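Local atomic coordinates of ABC transporter, solute-binding protein (Staphylococcus aureus, PDB entry 6LKK), a protein that binds glucose 6-phosphate between its two lobes as an extracellular solute-binding protein and probably serves as the sugar-phosphate sensor feeding a two-component signalling system. Residues A[12-15]-A[16-20]; A[268-271]-A[272-275]; A[274-277]-A[278-282]. All blocks are in the same frame, centred on the assembly; numbering follows the deposited sequence.

Contact 1 (A[12-15]-A[16-20])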
ATOM      1  N   ASN A  12      -4.305   5.626  11.654  1.00 22.47           N
ATOM      2  CA  ASN A  12      -3.159   6.111  12.417  1.00 25.52           C
ATOM      3  C   ASN A  12      -2.108   6.771  11.535  1.00 24.09           C
ATOM      4  O   ASN A  12      -1.330   7.593  12.032  1.00 25.17           O
ATOM      5  CB  ASN A  12      -2.518   4.968  13.208  1.00 28.36           C
ATOM      6  CG  ASN A  12      -1.754   4.002  12.327  1.00 26.60           C
ATOM      7  OD1 ASN A  12      -2.310   3.416  11.400  1.00 31.48           O
ATOM      8  ND2 ASN A  12      -0.464   3.839  12.608  1.00 31.47           N
ATOM      9  N   LEU A  13      -2.065   6.440  10.244  1.00 21.95           N
ATOM     10  CA  LEU A  13      -1.053   7.021   9.370  1.00 21.07           C
ATOM     11  C   LEU A  13      -1.477   8.386   8.839  1.00 22.37           C
ATOM     12  O   LEU A  13      -0.641   9.290   8.718  1.00 24.57           O
ATOM     13  CB  LEU A  13      -0.752   6.077   8.200  1.00 20.22           C
ATOM     14  CG  LEU A  13       0.286   6.588   7.193  1.00 21.50           C
ATOM     15  CD1 LEU A  13       1.658   6.692   7.833  1.00 21.74           C
ATOM     16  CD2 LEU A  13       0.334   5.698   5.965  1.00 24.60           C
ATOM     17  N   ILE A  14      -2.756   8.556   8.504  1.00 20.99           N
ATOM     18  CA  ILE A  14      -3.202   9.735   7.776  1.00 18.94           C
ATOM     19  C   ILE A  14      -4.092  10.663   8.599  1.00 22.01           C
ATOM     20  O   ILE A  14      -4.152  11.861   8.295  1.00 20.77           O
ATOM     21  CB  ILE A  14      -3.917   9.350   6.463  1.00 20.61           C
ATOM     22  CG1 ILE A  14      -5.131   8.458   6.737  1.00 21.30           C
ATOM     23  CG2 ILE A  14      -2.943   8.657   5.516  1.00 23.18           C
ATOM     24  CD1 ILE A  14      -6.027   8.269   5.524  1.00 23.53           C
ATOM     25  N   ARG A  15      -4.784  10.158   9.618  1.00 22.04           N
ATOM     26  CA  ARG A  15      -5.646  11.041  10.401  1.00 23.63           C
ATOM     27  C   ARG A  15      -4.872  12.189  11.035  1.00 22.58           C
ATOM     28  O   ARG A  15      -5.370  13.329  10.989  1.00 24.25           O
ATOM     29  CB  ARG A  15      -6.397  10.224  11.460  1.00 25.55           C
ATOM     30  CG  ARG A  15      -7.498  10.988  12.187  1.00 27.31           C
ATOM     31  CD  ARG A  15      -8.603  11.424  11.241  1.00 26.48           C
ATOM     32  NE  ARG A  15      -8.416  12.792  10.771  1.00 26.44           N
ATOM     33  CZ  ARG A  15      -9.291  13.451  10.017  1.00 29.30           C
ATOM     34  NH1 ARG A  15     -10.422  12.871   9.636  1.00 24.42           N
ATOM     35  NH2 ARG A  15      -9.037  14.697   9.642  1.00 30.88           N
ATOM     36  N   PRO A  16      -3.685  11.989  11.614  1.00 23.65           N
ATOM     37  CA  PRO A  16      -2.970  13.137  12.199  1.00 25.67           C
ATOM     38  C   PRO A  16      -2.596  14.212  11.189  1.00 28.79           C
ATOM     39  O   PRO A  16      -2.885  15.392  11.425  1.00 29.05           O
ATOM     40  CB  PRO A  16      -1.735  12.484  12.834  1.00 29.86           C
ATOM     41  CG  PRO A  16      -2.149  11.087  13.102  1.00 30.30           C
ATOM     42  CD  PRO A  16      -3.028  10.713  11.950  1.00 27.25           C
ATOM     43  N   ILE A  17      -1.952  13.854  10.072  1.00 26.34           N
ATOM     44  CA  ILE A  17      -1.553  14.896   9.127  1.00 26.89           C
ATOM     45  C   ILE A  17      -2.777  15.558   8.513  1.00 22.21           C
ATOM     46  O   ILE A  17      -2.749  16.753   8.200  1.00 24.86           O
ATOM     47  CB  ILE A  17      -0.617  14.354   8.029  1.00 25.60           C
ATOM     48  CG1 ILE A  17      -1.251  13.175   7.287  1.00 25.41           C
ATOM     49  CG2 ILE A  17       0.739  13.988   8.619  1.00 39.50           C
ATOM     50  CD1 ILE A  17      -0.614  12.914   5.940  1.00 37.69           C
ATOM     51  N   LEU A  18      -3.865  14.811   8.321  1.00 22.06           N
ATOM     52  CA  LEU A  18      -5.078  15.443   7.822  1.00 22.28           C
ATOM     53  C   LEU A  18      -5.676  16.373   8.869  1.00 24.79           C
ATOM     54  O   LEU A  18      -6.300  17.378   8.513  1.00 24.81           O
ATOM     55  CB  LEU A  18      -6.086  14.382   7.379  1.00 21.16           C
ATOM     56  CG  LEU A  18      -5.655  13.560   6.155  1.00 22.12           C
ATOM     57  CD1 LEU A  18      -6.663  12.463   5.848  1.00 21.79           C
ATOM     58  CD2 LEU A  18      -5.444  14.435   4.924  1.00 21.61           C
ATOM     59  N   ASN A  19      -5.471  16.075  10.155  1.00 25.07           N
ATOM     60  CA  ASN A  19      -5.872  17.009  11.201  1.00 28.18           C
ATOM     61  C   ASN A  19      -5.042  18.284  11.143  1.00 26.60           C
ATOM     62  O   ASN A  19      -5.568  19.384  11.354  1.00 29.46           O
ATOM     63  CB  ASN A  19      -5.743  16.361  12.579  1.00 26.74           C
ATOM     64  CG  ASN A  19      -6.836  15.354  12.854  1.00 24.86           C
ATOM     65  OD1 ASN A  19      -7.829  15.285  12.133  1.00 27.58           O
ATOM     66  ND2 ASN A  19      -6.663  14.575  13.915  1.00 28.03           N
ATOM     67  N   GLU A  20      -3.742  18.163  10.865  1.00 28.69           N
ATOM     68  CA  GLU A  20      -2.919  19.360  10.745  1.00 28.69           C
ATOM     69  C   GLU A  20      -3.323  20.183   9.531  1.00 31.88           C
ATOM     70  O   GLU A  20      -3.194  21.413   9.549  1.00 32.74           O
ATOM     71  CB  GLU A  20      -1.437  18.990  10.673  1.00 35.02           C
ATOM     72  CG  GLU A  20      -0.510  20.196  10.553  1.00 52.57           C
ATOM     73  CD  GLU A  20      -0.782  21.252  11.610  1.00 57.20           C
ATOM     74  OE1 GLU A  20      -0.845  20.894  12.806  1.00 57.97           O
ATOM     75  OE2 GLU A  20      -0.943  22.435  11.243  1.00 38.99           O
TER
HETATM   76  O   HOH W   1      -0.517  11.383  10.029  1.00 33.04           O

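Contact 2 (A[268-271]-A[272-275])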
ATOM      1  N   GLU A 268      13.939  -1.414   6.961  1.00 17.04           N
ATOM      2  CA  GLU A 268      15.097  -1.392   6.079  1.00 19.23           C
ATOM      3  C   GLU A 268      15.019  -0.218   5.112  1.00 18.49           C
ATOM      4  O   GLU A 268      13.940   0.128   4.617  1.00 19.15           O
ATOM      5  CB  GLU A 268      15.217  -2.699   5.289  1.00 19.66           C
ATOM      6  CG  GLU A 268      15.487  -3.927   6.152  1.00 22.70           C
ATOM      7  CD  GLU A 268      16.914  -4.003   6.674  1.00 30.74           C
ATOM      8  OE1 GLU A 268      17.734  -3.124   6.335  1.00 27.93           O
ATOM      9  OE2 GLU A 268      17.215  -4.953   7.426  1.00 32.36           O
ATOM     10  N   ASN A 269      16.175   0.389   4.862  1.00 20.16           N
ATOM     11  CA  ASN A 269      16.332   1.350   3.784  1.00 19.17           C
ATOM     12  C   ASN A 269      16.180   0.642   2.442  1.00 19.59           C
ATOM     13  O   ASN A 269      16.499  -0.542   2.305  1.00 18.87           O
ATOM     14  CB  ASN A 269      17.705   2.018   3.882  1.00 21.02           C
ATOM     15  CG  ASN A 269      17.904   3.117   2.861  1.00 25.17           C
ATOM     16  OD1 ASN A 269      18.163   2.855   1.687  1.00 27.84           O
ATOM     17  ND2 ASN A 269      17.811   4.363   3.311  1.00 25.12           N
ATOM     18  N   LEU A 270      15.682   1.376   1.444  1.00 19.76           N
ATOM     19  CA  LEU A 270      15.468   0.774   0.131  1.00 20.02           C
ATOM     20  C   LEU A 270      16.741   0.128  -0.402  1.00 16.47           C
ATOM     21  O   LEU A 270      16.686  -0.914  -1.063  1.00 19.72           O
ATOM     22  CB  LEU A 270      14.955   1.817  -0.861  1.00 22.53           C
ATOM     23  CG  LEU A 270      13.470   2.174  -0.791  1.00 24.42           C
ATOM     24  CD1 LEU A 270      13.165   3.257  -1.811  1.00 30.88           C
ATOM     25  CD2 LEU A 270      12.581   0.957  -1.032  1.00 25.07           C
ATOM     26  N   LYS A 271      17.899   0.730  -0.122  1.00 20.03           N
ATOM     27  CA  LYS A 271      19.148   0.196  -0.648  1.00 22.04           C
ATOM     28  C   LYS A 271      19.472  -1.182  -0.085  1.00 24.16           C
ATOM     29  O   LYS A 271      20.282  -1.903  -0.677  1.00 24.40           O
ATOM     30  CB  LYS A 271      20.301   1.163  -0.360  1.00 24.38           C
ATOM     31  CG  LYS A 271      20.787   1.175   1.082  1.00 35.42           C
ATOM     32  CD  LYS A 271      21.872   2.226   1.283  1.00 48.07           C
ATOM     33  CE  LYS A 271      22.516   2.121   2.658  1.00 57.55           C
ATOM     34  NZ  LYS A 271      21.616   2.593   3.747  1.00 58.74           N
ATOM     35  N   ASN A 272      18.856  -1.564   1.033  1.00 20.78           N
ATOM     36  CA  ASN A 272      19.075  -2.866   1.650  1.00 19.43           C
ATOM     37  C   ASN A 272      17.896  -3.810   1.453  1.00 19.12           C
ATOM     38  O   ASN A 272      17.859  -4.877   2.076  1.00 23.92           O
ATOM     39  CB  ASN A 272      19.364  -2.695   3.142  1.00 22.86           C
ATOM     40  CG  ASN A 272      20.561  -1.804   3.404  1.00 29.67           C
ATOM     41  OD1 ASN A 272      20.464  -0.807   4.121  1.00 29.71           O
ATOM     42  ND2 ASN A 272      21.701  -2.160   2.822  1.00 30.23           N
ATOM     43  N   ILE A 273      16.937  -3.446   0.615  1.00 19.16           N
ATOM     44  CA  ILE A 273      15.788  -4.294   0.302  1.00 19.57           C
ATOM     45  C   ILE A 273      16.013  -4.897  -1.077  1.00 21.14           C
ATOM     46  O   ILE A 273      16.339  -4.156  -2.016  1.00 21.18           O
ATOM     47  CB  ILE A 273      14.469  -3.496   0.339  1.00 18.79           C
ATOM     48  CG1 ILE A 273      14.195  -2.994   1.759  1.00 20.85           C
ATOM     49  CG2 ILE A 273      13.309  -4.350  -0.172  1.00 21.38           C
ATOM     50  CD1 ILE A 273      13.014  -2.040   1.868  1.00 21.36           C
ATOM     51  N   PRO A 274      15.865  -6.218  -1.251  1.00 19.30           N
ATOM     52  CA  PRO A 274      15.984  -6.793  -2.595  1.00 21.47           C
ATOM     53  C   PRO A 274      14.736  -6.544  -3.420  1.00 22.57           C
ATOM     54  O   PRO A 274      13.809  -7.360  -3.433  1.00 30.07           O
ATOM     55  CB  PRO A 274      16.203  -8.285  -2.322  1.00 24.91           C
ATOM     56  CG  PRO A 274      15.524  -8.533  -1.031  1.00 26.10           C
ATOM     57  CD  PRO A 274      15.609  -7.252  -0.230  1.00 24.77           C
ATOM     58  N   LEU A 275      14.705  -5.413  -4.112  1.00 24.69           N
ATOM     59  CA  LEU A 275      13.520  -5.012  -4.850  1.00 27.57           C
ATOM     60  C   LEU A 275      13.390  -5.816  -6.134  1.00 27.17           C
ATOM     61  O   LEU A 275      14.384  -6.131  -6.792  1.00 25.24           O
ATOM     62  CB  LEU A 275      13.582  -3.522  -5.176  1.00 25.93           C
ATOM     63  CG  LEU A 275      13.644  -2.594  -3.967  1.00 24.64           C
ATOM     64  CD1 LEU A 275      13.921  -1.170  -4.405  1.00 29.91           C
ATOM     65  CD2 LEU A 275      12.345  -2.669  -3.184  1.00 24.43           C
TER
HETATM   66  O   HOH W   2      18.559  -0.590   6.079  1.00 20.41           O

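Contact 3 (A[274-277]-A[278-282])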
ATOM      1  N   PRO A 274      15.865  -6.218  -1.251  1.00 19.30           N
ATOM      2  CA  PRO A 274      15.984  -6.793  -2.595  1.00 21.47           C
ATOM      3  C   PRO A 274      14.736  -6.544  -3.420  1.00 22.57           C
ATOM      4  O   PRO A 274      13.809  -7.360  -3.433  1.00 30.07           O
ATOM      5  CB  PRO A 274      16.203  -8.285  -2.322  1.00 24.91           C
ATOM      6  CG  PRO A 274      15.524  -8.533  -1.031  1.00 26.10           C
ATOM      7  CD  PRO A 274      15.609  -7.252  -0.230  1.00 24.77           C
ATOM      8  N   LEU A 275      14.705  -5.413  -4.112  1.00 24.69           N
ATOM      9  CA  LEU A 275      13.520  -5.012  -4.850  1.00 27.57           C
ATOM     10  C   LEU A 275      13.390  -5.816  -6.134  1.00 27.17           C
ATOM     11  O   LEU A 275      14.384  -6.131  -6.792  1.00 25.24           O
ATOM     12  CB  LEU A 275      13.582  -3.522  -5.176  1.00 25.93           C
ATOM     13  CG  LEU A 275      13.644  -2.594  -3.967  1.00 24.64           C
ATOM     14  CD1 LEU A 275      13.921  -1.170  -4.405  1.00 29.91           C
ATOM     15  CD2 LEU A 275      12.345  -2.669  -3.184  1.00 24.43           C
ATOM     16  N   ILE A 276      12.154  -6.152  -6.485  1.00 24.28           N
ATOM     17  CA  ILE A 276      11.879  -6.723  -7.798  1.00 26.81           C
ATOM     18  C   ILE A 276      12.159  -5.620  -8.811  1.00 30.02           C
ATOM     19  O   ILE A 276      11.504  -4.569  -8.764  1.00 30.19           O
ATOM     20  CB  ILE A 276      10.434  -7.229  -7.914  1.00 25.94           C
ATOM     21  CG1 ILE A 276      10.145  -8.277  -6.841  1.00 24.58           C
ATOM     22  CG2 ILE A 276      10.190  -7.823  -9.295  1.00 28.11           C
ATOM     23  CD1 ILE A 276       8.682  -8.507  -6.610  1.00 27.58           C
ATOM     24  N   PRO A 277      13.113  -5.788  -9.722  1.00 30.34           N
ATOM     25  CA  PRO A 277      13.355  -4.737 -10.713  1.00 37.40           C
ATOM     26  C   PRO A 277      12.182  -4.625 -11.672  1.00 34.84           C
ATOM     27  O   PRO A 277      11.456  -5.591 -11.920  1.00 32.80           O
ATOM     28  CB  PRO A 277      14.627  -5.205 -11.426  1.00 32.57           C
ATOM     29  CG  PRO A 277      14.572  -6.686 -11.324  1.00 35.82           C
ATOM     30  CD  PRO A 277      13.928  -6.987  -9.990  1.00 34.99           C
ATOM     31  N   LYS A 278      11.993  -3.415 -12.207  1.00 35.63           N
ATOM     32  CA  LYS A 278      10.881  -3.189 -13.123  1.00 34.47           C
ATOM     33  C   LYS A 278      10.934  -4.145 -14.306  1.00 36.01           C
ATOM     34  O   LYS A 278       9.889  -4.525 -14.846  1.00 35.27           O
ATOM     35  CB  LYS A 278      10.889  -1.739 -13.609  1.00 34.11           C
ATOM     36  CG  LYS A 278       9.733  -1.383 -14.529  1.00 40.71           C
ATOM     37  CD  LYS A 278       8.389  -1.650 -13.863  1.00 43.20           C
ATOM     38  CE  LYS A 278       7.235  -1.182 -14.728  1.00 46.79           C
ATOM     39  NZ  LYS A 278       5.912  -1.581 -14.160  1.00 52.24           N
ATOM     40  N   SER A 279      12.137  -4.559 -14.708  1.00 34.34           N
ATOM     41  CA  SER A 279      12.288  -5.446 -15.855  1.00 34.46           C
ATOM     42  C   SER A 279      11.646  -6.811 -15.634  1.00 36.93           C
ATOM     43  O   SER A 279      11.342  -7.503 -16.610  1.00 37.20           O
ATOM     44  CB  SER A 279      13.775  -5.603 -16.188  1.00 38.93           C
ATOM     45  OG  SER A 279      14.575  -5.550 -15.017  1.00 43.26           O
ATOM     46  N   LYS A 280      11.430  -7.214 -14.383  1.00 40.62           N
ATOM     47  CA  LYS A 280      10.697  -8.439 -14.084  1.00 35.14           C
ATOM     48  C   LYS A 280       9.195  -8.211 -13.950  1.00 39.06           C
ATOM     49  O   LYS A 280       8.454  -9.177 -13.742  1.00 35.46           O
ATOM     50  CB  LYS A 280      11.224  -9.081 -12.794  1.00 38.52           C
ATOM     51  CG  LYS A 280      12.621  -9.686 -12.905  1.00 39.19           C
ATOM     52  CD  LYS A 280      13.005 -10.440 -11.635  1.00 38.01           C
ATOM     53  CE  LYS A 280      12.534 -11.885 -11.685  1.00 32.67           C
ATOM     54  NZ  LYS A 280      12.776 -12.607 -10.401  1.00 32.82           N
ATOM     55  N   LEU A 281       8.733  -6.965 -14.065  1.00 41.36           N
ATOM     56  CA  LEU A 281       7.327  -6.607 -13.883  1.00 45.39           C
ATOM     57  C   LEU A 281       6.860  -5.861 -15.125  1.00 53.44           C
ATOM     58  O   LEU A 281       6.797  -4.623 -15.133  1.00 50.14           O
ATOM     59  CB  LEU A 281       7.136  -5.758 -12.626  1.00 40.56           C
ATOM     60  CG  LEU A 281       7.503  -6.450 -11.315  1.00 36.60           C
ATOM     61  CD1 LEU A 281       7.681  -5.413 -10.222  1.00 36.44           C
ATOM     62  CD2 LEU A 281       6.433  -7.464 -10.949  1.00 33.77           C
ATOM     63  N   PRO A 282       6.527  -6.574 -16.192  1.00 64.59           N
ATOM     64  CA  PRO A 282       6.111  -5.917 -17.433  1.00 69.72           C
ATOM     65  C   PRO A 282       4.665  -5.438 -17.339  1.00 66.01           C
ATOM     66  O   PRO A 282       3.994  -5.589 -16.318  1.00 69.06           O
ATOM     67  CB  PRO A 282       6.273  -7.020 -18.475  1.00 69.25           C
ATOM     68  CG  PRO A 282       5.932  -8.265 -17.716  1.00 70.72           C
ATOM     69  CD  PRO A 282       6.473  -8.043 -16.311  1.00 63.56           C
TER

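Contact 1 (A[12-15]-A[16-20])
Arg15 and Asn19, one turn apart on helix 11-25, meet twice: through the backbone and through their side chains. This helix is the crossover of the beta-alpha-beta unit formed with strands 2-7 and 28-33, a building block of the periplasmic-binding-protein fold. Asn19 N donates to Arg15 O at 2.9 Å, while Arg15 NH2 makes a weak, bent bond to Asn19 OD1 (2.8 Å, 116° at the hydrogen). The guanidinium and amide planes lie 24° apart, although the two side chains cross at about a right angle. Arg15 has firmer partners elsewhere: NH1 bonds to Ile29 O on strand 28-33, and NH2 forms a salt bridge with Glu22. Its chain bends at chi2 and chi3 to bring the guanidinium back over the next turn, where NH2 also lies 3.7 Å from Leu18 CB.

One residue earlier, Leu18 N reaches Ile14 O at 3.0 Å in a nearly straight bond. Pro16 has no N-H to give, and its CD sits 3.6 Å from Asn12 O, so the helix kinks here. A water bridges the opened turn, donating to Leu13 O and accepting from Ile17 N at 2.9 Å.

Away from the polar face, Ile14 and Leu18 pack against Ile31 of strand 28-33, and Ile17 turns to Leu237 and Leu246 of the helices 230-237 and 240-250. With chi1 at 56°, Ile17 CG1 stands between its own backbone N and carbonyl carbon, which sets it 3.3 Å from Ile14 O.

Contact 2 (A[268-271]-A[272-275])
Glu268 and Ile273 touch through their aliphatic parts, Glu268 CB lying 3.7 Å from Ile273 CG1, at a compact turn that enters a short 3-10 segment. The isoleucine tip, CD1, rests near Glu268 O and faces Leu270 CD2 at 4.2 Å; the leucine branch meets Leu275 CD1 as well, giving a small apolar cluster on one side of the turn. Elsewhere Asn272 CB lies near Glu268 OE1, with the carboxylate and amide planes 74° apart. A water accepts from Asn269 N and lies 2.7 Å from both Glu268 OE1 and Asn272 OD1.

Two backbone bonds set this first shell in place: Asn272 N to Asn269 O at 2.9 Å and Ile273 N to Leu270 O at 3.0 Å. In both, the donor stands above the carbonyl plane, consistent with the tight i to i+3 winding. Asn269 also closes an Asx turn. Its side chain swings beside the carbonyl carbon (chi1 -175°), and a lone pair of OD1, within the amide's carbonyl plane, takes the N-H of Lys271, with N 2.8 Å from OD1; ND2 is held by Glu261.

Farther out, Lys253 NZ bonds to Glu268 O. The turn belongs to the long connection between strand 253-254 and helix 286-293, and its apolar side lies on the sheet: Leu270 against Leu97 of strand 92-105 and Leu213 of strand 213-221, Ile273 against Pro99, and Leu275 against Leu213.

Contact 3 (A[274-277]-A[278-282])
Ile276 and Leu281 make the closest apolar contact here, where the chain leaves an extended run and winds into the 3-10 turn 278-280. Residues 274-282 belong to the connection between strand 253-254 and helix 286-293, laid here against helix 138-151. Ile276 CG2 lies 3.6 Å from Leu281 CD1, and about as close to Leu281 CG, so the flank of the methyl lies against the CG-CD1 branch of the leucine while the two side chains cross at about a right angle. The isoleucine torsion explains the choice of branch: at chi1 -58° its CG1 turns to the side of the backbone N, leaving CG2 beside the carbonyl carbon and facing the turn that follows. Lys280 CB adds to this patch, 3.9 Å from the same methyl. Beside it, the methylene chain of Lys280 passes obliquely over one edge of the Pro277 ring, with Lys280 CD 3.9 Å from Pro277 CD, and Ser279 OG comes to 3.6 Å from Pro277 CB.

Among the backbone bonds, Lys280 N donates to Pro277 O at 2.9 Å, from a position 50° out of the carbonyl plane. Leu281 N follows with a bond to Lys278 O at 2.8 Å. These successive i to i+3 links make up the short 3-10 segment and bring residues 280 and 281 back beside 276 and 277.

The two ammonium ends part ways. The Lys278 chain bends back so that NZ makes a weak bond to Leu281 O, whereas Lys280 NZ bonds to Met150 O near the end of helix 138-151. Met212 and Ser149 touch both Ile276 and Leu281.

The chemistry is thus divided: hydrocarbon groups and backbone bonds fold the turn on itself, while the ammonium of Lys280 links it to a carbonyl of helix 138-151.

From the N terminus, contact 1 comes first, closing only turns of helix 11-25 within the crossover between strands 2-7 and 28-33. Well over two hundred residues later the chain, past strand 253-254 and heading for helix 286-293, makes contact 2 and then contact 3. Contact 3 begins on the segment where contact 2 ends, the two sharing Pro274 and Leu275, with centres about 13 Å apart; neither nests in nor crosses the other. Contact 2 lays a turn against strands 92-105 and 213-221, whereas contact 3 carries the chain on to helix 138-151. Contact 1 stands apart, about 32 Å centre to centre from contact 3, on the opposite side of the chain's centre.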